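PDB 5WPW: cocosin 1 acidic chain from Cocos nucifera, which serves as a hexameric 11S globulin that stores nutrient in the coconut seed and is a potential food allergen. Local coordinates for residues N9-T14 against N31-C36; N306-M311 against I363-R368. The protein carries 2 engineered substitutions. All coordinates share one frame; numbering follows the deposited sequence.

Contact 1 (N9-T14 against N31-C36); sequences NALEPT and NEQFRC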
loop_
_atom_site.group_PDB
_atom_site.type_symbol
_atom_site.label_atom_id
_atom_site.label_comp_id
_atom_site.label_asym_id
_atom_site.label_seq_id
_atom_site.Cartn_x
_atom_site.Cartn_y
_atom_site.Cartn_z
ATOM N N ASN A 9 -8.581 -38.177 -7.493
ATOM C CA ASN A 9 -9.650 -38.742 -8.306
ATOM C C ASN A 9 -10.680 -37.664 -8.594
ATOM O O ASN A 9 -10.807 -36.684 -7.855
ATOM C CB ASN A 9 -10.314 -39.960 -7.631
ATOM C CG ASN A 9 -10.762 -39.669 -6.219
ATOM O OD1 ASN A 9 -9.960 -39.684 -5.285
ATOM N ND2 ASN A 9 -12.054 -39.408 -6.051
ATOM N N ALA A 10 -11.406 -37.849 -9.692
ATOM C CA ALA A 10 -12.465 -36.914 -10.031
ATOM C C ALA A 10 -13.607 -37.056 -9.035
ATOM O O ALA A 10 -13.913 -38.157 -8.568
ATOM C CB ALA A 10 -12.956 -37.155 -11.457
ATOM N N LEU A 11 -14.211 -35.932 -8.679
ATOM C CA LEU A 11 -15.206 -35.887 -7.625
ATOM C C LEU A 11 -16.570 -35.526 -8.189
ATOM O O LEU A 11 -16.688 -34.846 -9.211
ATOM C CB LEU A 11 -14.816 -34.873 -6.542
ATOM C CG LEU A 11 -13.599 -35.247 -5.700
ATOM C CD1 LEU A 11 -13.032 -34.026 -4.994
ATOM C CD2 LEU A 11 -13.964 -36.328 -4.700
ATOM N N GLU A 12 -17.597 -35.983 -7.492
ATOM C CA GLU A 12 -18.984 -35.675 -7.779
ATOM C C GLU A 12 -19.677 -35.427 -6.453
ATOM O O GLU A 12 -19.139 -35.764 -5.390
ATOM C CB GLU A 12 -19.667 -36.813 -8.554
ATOM C CG GLU A 12 -19.577 -36.635 -10.049
ATOM C CD GLU A 12 -20.543 -37.527 -10.806
ATOM O OE1 GLU A 12 -21.766 -37.479 -10.516
ATOM O OE2 GLU A 12 -20.070 -38.271 -11.691
ATOM N N PRO A 13 -20.850 -34.797 -6.471
ATOM C CA PRO A 13 -21.549 -34.488 -5.217
ATOM C C PRO A 13 -21.912 -35.735 -4.419
ATOM O O PRO A 13 -22.398 -36.728 -4.964
ATOM C CB PRO A 13 -22.796 -33.747 -5.697
ATOM C CG PRO A 13 -22.342 -33.069 -6.937
ATOM C CD PRO A 13 -21.412 -34.044 -7.604
ATOM N N THR A 14 -21.685 -35.667 -3.106
ATOM C CA THR A 14 -21.994 -36.782 -2.218
ATOM C C THR A 14 -23.446 -36.759 -1.756
ATOM O O THR A 14 -24.135 -37.778 -1.825
ATOM C CB THR A 14 -21.069 -36.783 -0.997
ATOM O OG1 THR A 14 -21.180 -35.533 -0.302
ATOM C CG2 THR A 14 -19.637 -36.998 -1.428
ATOM N N ASN A 31 -13.444 -34.866 2.257
ATOM C CA ASN A 31 -12.520 -35.525 1.347
ATOM C C ASN A 31 -11.114 -34.940 1.499
ATOM O O ASN A 31 -10.948 -33.730 1.676
ATOM C CB ASN A 31 -13.054 -35.349 -0.084
ATOM C CG ASN A 31 -12.386 -36.263 -1.087
ATOM O OD1 ASN A 31 -11.221 -36.077 -1.428
ATOM N ND2 ASN A 31 -13.135 -37.243 -1.591
ATOM N N GLU A 32 -10.096 -35.811 1.433
ATOM C CA GLU A 32 -8.715 -35.362 1.616
ATOM C C GLU A 32 -8.349 -34.246 0.645
ATOM O O GLU A 32 -7.620 -33.313 1.000
ATOM C CB GLU A 32 -7.748 -36.533 1.443
ATOM C CG GLU A 32 -7.292 -37.206 2.729
ATOM C CD GLU A 32 -6.313 -38.343 2.464
ATOM O OE1 GLU A 32 -5.510 -38.226 1.508
ATOM O OE2 GLU A 32 -6.348 -39.354 3.203
ATOM N N GLN A 33 -8.833 -34.331 -0.590
ATOM C CA GLN A 33 -8.453 -33.357 -1.604
ATOM C C GLN A 33 -9.048 -31.981 -1.317
ATOM O O GLN A 33 -8.378 -30.957 -1.515
ATOM C CB GLN A 33 -8.876 -33.882 -2.974
ATOM C CG GLN A 33 -8.497 -35.338 -3.104
ATOM C CD GLN A 33 -8.882 -35.936 -4.426
ATOM O OE1 GLN A 33 -8.193 -35.744 -5.427
ATOM N NE2 GLN A 33 -9.981 -36.681 -4.439
ATOM N N PHE A 34 -10.301 -31.940 -0.851
ATOM C CA PHE A 34 -10.899 -30.695 -0.383
ATOM C C PHE A 34 -10.208 -30.193 0.874
ATOM O O PHE A 34 -9.986 -28.988 1.037
ATOM C CB PHE A 34 -12.385 -30.908 -0.110
ATOM C CG PHE A 34 -13.237 -30.707 -1.305
ATOM C CD1 PHE A 34 -13.398 -29.446 -1.838
ATOM C CD2 PHE A 34 -13.872 -31.771 -1.904
ATOM C CE1 PHE A 34 -14.175 -29.251 -2.949
ATOM C CE2 PHE A 34 -14.647 -31.581 -3.008
ATOM C CZ PHE A 34 -14.801 -30.316 -3.533
ATOM N N ARG A 35 -9.871 -31.104 1.783
ATOM C CA ARG A 35 -9.130 -30.704 2.965
ATOM C C ARG A 35 -7.722 -30.231 2.606
ATOM O O ARG A 35 -7.203 -29.312 3.241
ATOM C CB ARG A 35 -9.093 -31.855 3.977
ATOM C CG ARG A 35 -10.321 -31.890 4.903
ATOM C CD ARG A 35 -10.143 -32.861 6.066
ATOM N NE ARG A 35 -10.092 -34.250 5.612
ATOM C CZ ARG A 35 -10.462 -35.299 6.344
ATOM N NH1 ARG A 35 -10.922 -35.129 7.580
ATOM N NH2 ARG A 35 -10.377 -36.526 5.831
ATOM N N CYS A 36 -7.096 -30.809 1.580
ATOM C CA CYS A 36 -5.795 -30.288 1.182
ATOM C C CYS A 36 -5.937 -28.907 0.560
ATOM O O CYS A 36 -5.134 -28.016 0.836
ATOM C CB CYS A 36 -5.096 -31.241 0.213
ATOM S SG CYS A 36 -3.614 -30.530 -0.633
#

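Contact 2 (N306-M311 against I363-R368); sequences NAHSIM and IKTSDR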
loop_
_atom_site.group_PDB
_atom_site.type_symbol
_atom_site.label_atom_id
_atom_site.label_comp_id
_atom_site.label_asym_id
_atom_site.label_seq_id
_atom_site.Cartn_x
_atom_site.Cartn_y
_atom_site.Cartn_z
ATOM N N ASN A 306 1.289 -20.424 -7.119
ATOM C CA ASN A 306 0.936 -19.802 -5.843
ATOM C C ASN A 306 -0.475 -20.158 -5.395
ATOM O O ASN A 306 -1.044 -19.445 -4.567
ATOM C CB ASN A 306 1.096 -18.275 -5.928
ATOM C CG ASN A 306 0.285 -17.632 -7.049
ATOM O OD1 ASN A 306 -0.219 -18.296 -7.979
ATOM N ND2 ASN A 306 0.170 -16.316 -6.976
ATOM N N ALA A 307 -1.032 -21.272 -5.873
ATOM C CA ALA A 307 -2.428 -21.572 -5.560
ATOM C C ALA A 307 -2.738 -23.026 -5.896
ATOM O O ALA A 307 -2.067 -23.643 -6.730
ATOM C CB ALA A 307 -3.373 -20.646 -6.321
ATOM N N HIS A 308 -3.760 -23.563 -5.228
ATOM C CA HIS A 308 -4.416 -24.780 -5.683
ATOM C C HIS A 308 -5.407 -24.416 -6.780
ATOM O O HIS A 308 -5.907 -23.286 -6.840
ATOM C CB HIS A 308 -5.178 -25.496 -4.563
ATOM C CG HIS A 308 -4.385 -25.739 -3.313
ATOM N ND1 HIS A 308 -3.304 -26.594 -3.265
ATOM C CD2 HIS A 308 -4.550 -25.273 -2.053
ATOM C CE1 HIS A 308 -2.821 -26.625 -2.038
ATOM N NE2 HIS A 308 -3.556 -25.829 -1.284
ATOM N N SER A 309 -5.711 -25.395 -7.632
ATOM C CA SER A 309 -6.660 -25.233 -8.718
ATOM C C SER A 309 -7.818 -26.205 -8.513
ATOM O O SER A 309 -7.609 -27.424 -8.422
ATOM C CB SER A 309 -5.979 -25.468 -10.067
ATOM O OG SER A 309 -6.851 -25.189 -11.147
ATOM N N ILE A 310 -9.034 -25.666 -8.441
ATOM C CA ILE A 310 -10.255 -26.457 -8.326
ATOM C C ILE A 310 -10.902 -26.447 -9.704
ATOM O O ILE A 310 -11.497 -25.454 -10.129
ATOM C CB ILE A 310 -11.196 -25.917 -7.248
ATOM C CG1 ILE A 310 -10.505 -25.955 -5.888
ATOM C CG2 ILE A 310 -12.461 -26.760 -7.179
ATOM C CD1 ILE A 310 -9.854 -24.664 -5.488
ATOM N N MET A 311 -10.776 -27.557 -10.417
ATOM C CA MET A 311 -11.179 -27.619 -11.810
ATOM C C MET A 311 -12.516 -28.339 -11.918
ATOM O O MET A 311 -12.672 -29.443 -11.378
ATOM C CB MET A 311 -10.123 -28.348 -12.633
ATOM C CG MET A 311 -10.379 -28.304 -14.115
ATOM S SD MET A 311 -9.063 -29.097 -15.079
ATOM C CE MET A 311 -7.774 -29.199 -13.860
ATOM N N ILE A 363 -11.189 -22.578 -10.370
ATOM C CA ILE A 363 -11.128 -21.590 -9.298
ATOM C C ILE A 363 -9.830 -21.825 -8.551
ATOM O O ILE A 363 -9.554 -22.949 -8.134
ATOM C CB ILE A 363 -12.318 -21.703 -8.332
ATOM C CG1 ILE A 363 -13.656 -21.585 -9.069
ATOM C CG2 ILE A 363 -12.166 -20.673 -7.173
ATOM C CD1 ILE A 363 -13.824 -20.291 -9.860
ATOM N N LYS A 364 -9.048 -20.772 -8.352
ATOM C CA LYS A 364 -7.718 -20.907 -7.761
ATOM C C LYS A 364 -7.663 -20.128 -6.462
ATOM O O LYS A 364 -8.273 -19.065 -6.349
ATOM C CB LYS A 364 -6.643 -20.453 -8.756
ATOM C CG LYS A 364 -6.725 -21.254 -10.080
ATOM C CD LYS A 364 -5.586 -20.962 -11.068
ATOM C CE LYS A 364 -5.639 -21.931 -12.267
ATOM N NZ LYS A 364 -4.364 -21.889 -13.050
ATOM N N THR A 365 -6.918 -20.674 -5.487
ATOM C CA THR A 365 -6.925 -20.210 -4.093
ATOM C C THR A 365 -5.919 -19.088 -3.857
ATOM O O THR A 365 -5.173 -19.095 -2.874
ATOM C CB THR A 365 -6.683 -21.371 -3.125
ATOM O OG1 THR A 365 -5.379 -21.933 -3.305
ATOM C CG2 THR A 365 -7.726 -22.467 -3.299
ATOM N N SER A 366 -5.898 -18.104 -4.755
ATOM C CA SER A 366 -5.065 -16.933 -4.583
ATOM C C SER A 366 -5.585 -15.861 -5.515
ATOM O O SER A 366 -6.027 -16.153 -6.630
ATOM C CB SER A 366 -3.586 -17.240 -4.896
ATOM O OG SER A 366 -2.747 -16.137 -4.588
ATOM N N ASP A 367 -5.507 -14.618 -5.070
ATOM C CA ASP A 367 -5.568 -13.572 -6.059
ATOM C C ASP A 367 -4.333 -13.681 -6.949
ATOM O O ASP A 367 -3.254 -14.106 -6.511
ATOM C CB ASP A 367 -5.629 -12.188 -5.428
ATOM C CG ASP A 367 -5.736 -11.103 -6.481
ATOM O OD1 ASP A 367 -6.312 -11.405 -7.572
ATOM O OD2 ASP A 367 -5.256 -9.973 -6.243
ATOM N N ARG A 368 -4.510 -13.305 -8.208
ATOM C CA ARG A 368 -3.443 -13.289 -9.205
ATOM C C ARG A 368 -2.708 -14.626 -9.217
ATOM O O ARG A 368 -1.479 -14.712 -9.143
ATOM C CB ARG A 368 -2.513 -12.095 -8.967
ATOM C CG ARG A 368 -3.333 -10.799 -8.994
ATOM C CD ARG A 368 -2.520 -9.534 -9.037
ATOM N NE ARG A 368 -1.534 -9.488 -7.969
ATOM C CZ ARG A 368 -0.775 -8.427 -7.710
ATOM N NH1 ARG A 368 -0.916 -7.324 -8.440
ATOM N NH2 ARG A 368 0.110 -8.464 -6.715
#

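Contact 1 (N9-T14 against N31-C36)
Gln33 reaches across to Asn9 just beyond the start of a short helix whose N-cap is Asn31, in the N-terminal cupin domain of this two-cupin globulin. The polar part of the contact runs as a relay of amides. The cap itself is local: Asn31 OD1 accepts from Gln33 N at 3.1 Å, and the N-H lies in the carbonyl plane on a lone pair. Asparagine suits this place because its short amide can fold back onto a first-turn N-H that has no preceding helical carbonyl to bind. The same OD1 also takes a bond from Gln33 NE2 at 3.3 Å, which would help orient the glutamine amide, though only weakly.

With one end of that amide turned to the cap, its oxygen serves the other segment. Asn9 N donates to Gln33 OE1 at 3.2 Å, the N-H...O angle being 154°. Gln33 has the length for this bridge: beyond CG the chain is extended, carrying a buried amide to the loop. Asn9 OD1 stands 3.1 Å from Gln33 NE2, and the two amide planes are turned 44° from each other.

Apolar contact comes from Leu11, whose two methyls part company. Its branched end suits a site with a ring and an amide to cover at once. CD2 of Leu11 rests 3.3 Å from ND2 of Asn31, the amide nitrogen of the cap residue, and Leu340 of strand 340-343 lies against both Leu11 and Phe34. Phe34, buried on the helix, is a broad flat partner for this small core. Covalently, Cys36 fastens the helix to Cys3 by a disulfide. The Leu11 and Phe34 side chains run antiparallel past one another, and the methyl CD1 of Leu11 comes obliquely to the ring, 3.5 Å from CE2 of Phe34.

Contact 2 (N306-M311 against I363-R368)
Thr365 OG1 is gripped twice: His308 N donates to it at 3.0 Å, and OE1 of Gln148 of a second subunit bonds the same hydroxyl. With chi1 at 64°, OG1 sits between the backbone N and the carbonyl carbon, where it can receive that N-H just past the end of the paired strands. Thr365 N in turn bonds His308 O at 3.1 Å.

Deeper in the C-terminal cupin sheet two inner strands, 309-314 and 357-364, pair antiparallel. Ile310 and Ile363 form a hydrogen-bonded pair, with Ile310 N to Ile363 O at 2.8 Å and the return bond, Ile363 N to Ile310 O, at 2.9 Å. Both beta-branched side chains, suited to extended backbone, lie on one face and touch at their CB atoms, while the end of Ile363 leads away. Ile310 CD1 meets Thr365 CG2 at 3.8 Å, the two side chains being nearly perpendicular. The next pair, Ser309 and Lys364, is non-hydrogen-bonded. On that other face the extended lysine passes the small serine to reach Asn304 with its NZ.

Thr365 centres an inverse gamma turn, after which Asn306 holds the departing chain. The N-H of ND2 is nearly straight to Arg368 O (3.2 Å, 178°), which it meets from above the carbonyl plane, while OD1 accepts from Met370 N. Small Ala307 lets Ser366 CB come within 3.7 Å of its CB. Side-chain amide and hydroxyl groups thus continue the cross-links beyond the regular strands, and one also joins two subunits.

How the contacts relate
From the N terminus, contact 1 comes first: residues 9-14 and 31-36 enclose a loop that holds strands 15-19 and 22-26. Contact 2 opens far later and closes a longer loop, from 306-311 to 363-368, joining strands 309-314 and 357-364 of the C-terminal cupin. The two loops neither nest nor cross, since they follow in series in different cupin modules. In space they nevertheless meet, with centres about 16 Å apart and Cys36 O packed 3.4 Å from His308 NE2. Strand 340-343 is a shared neighbour: the backbone of Leu340 hydrogen-bonds the backbone of Leu11, and its side chain touches Ile310, tying the N-terminal segment to the second cupin sheet.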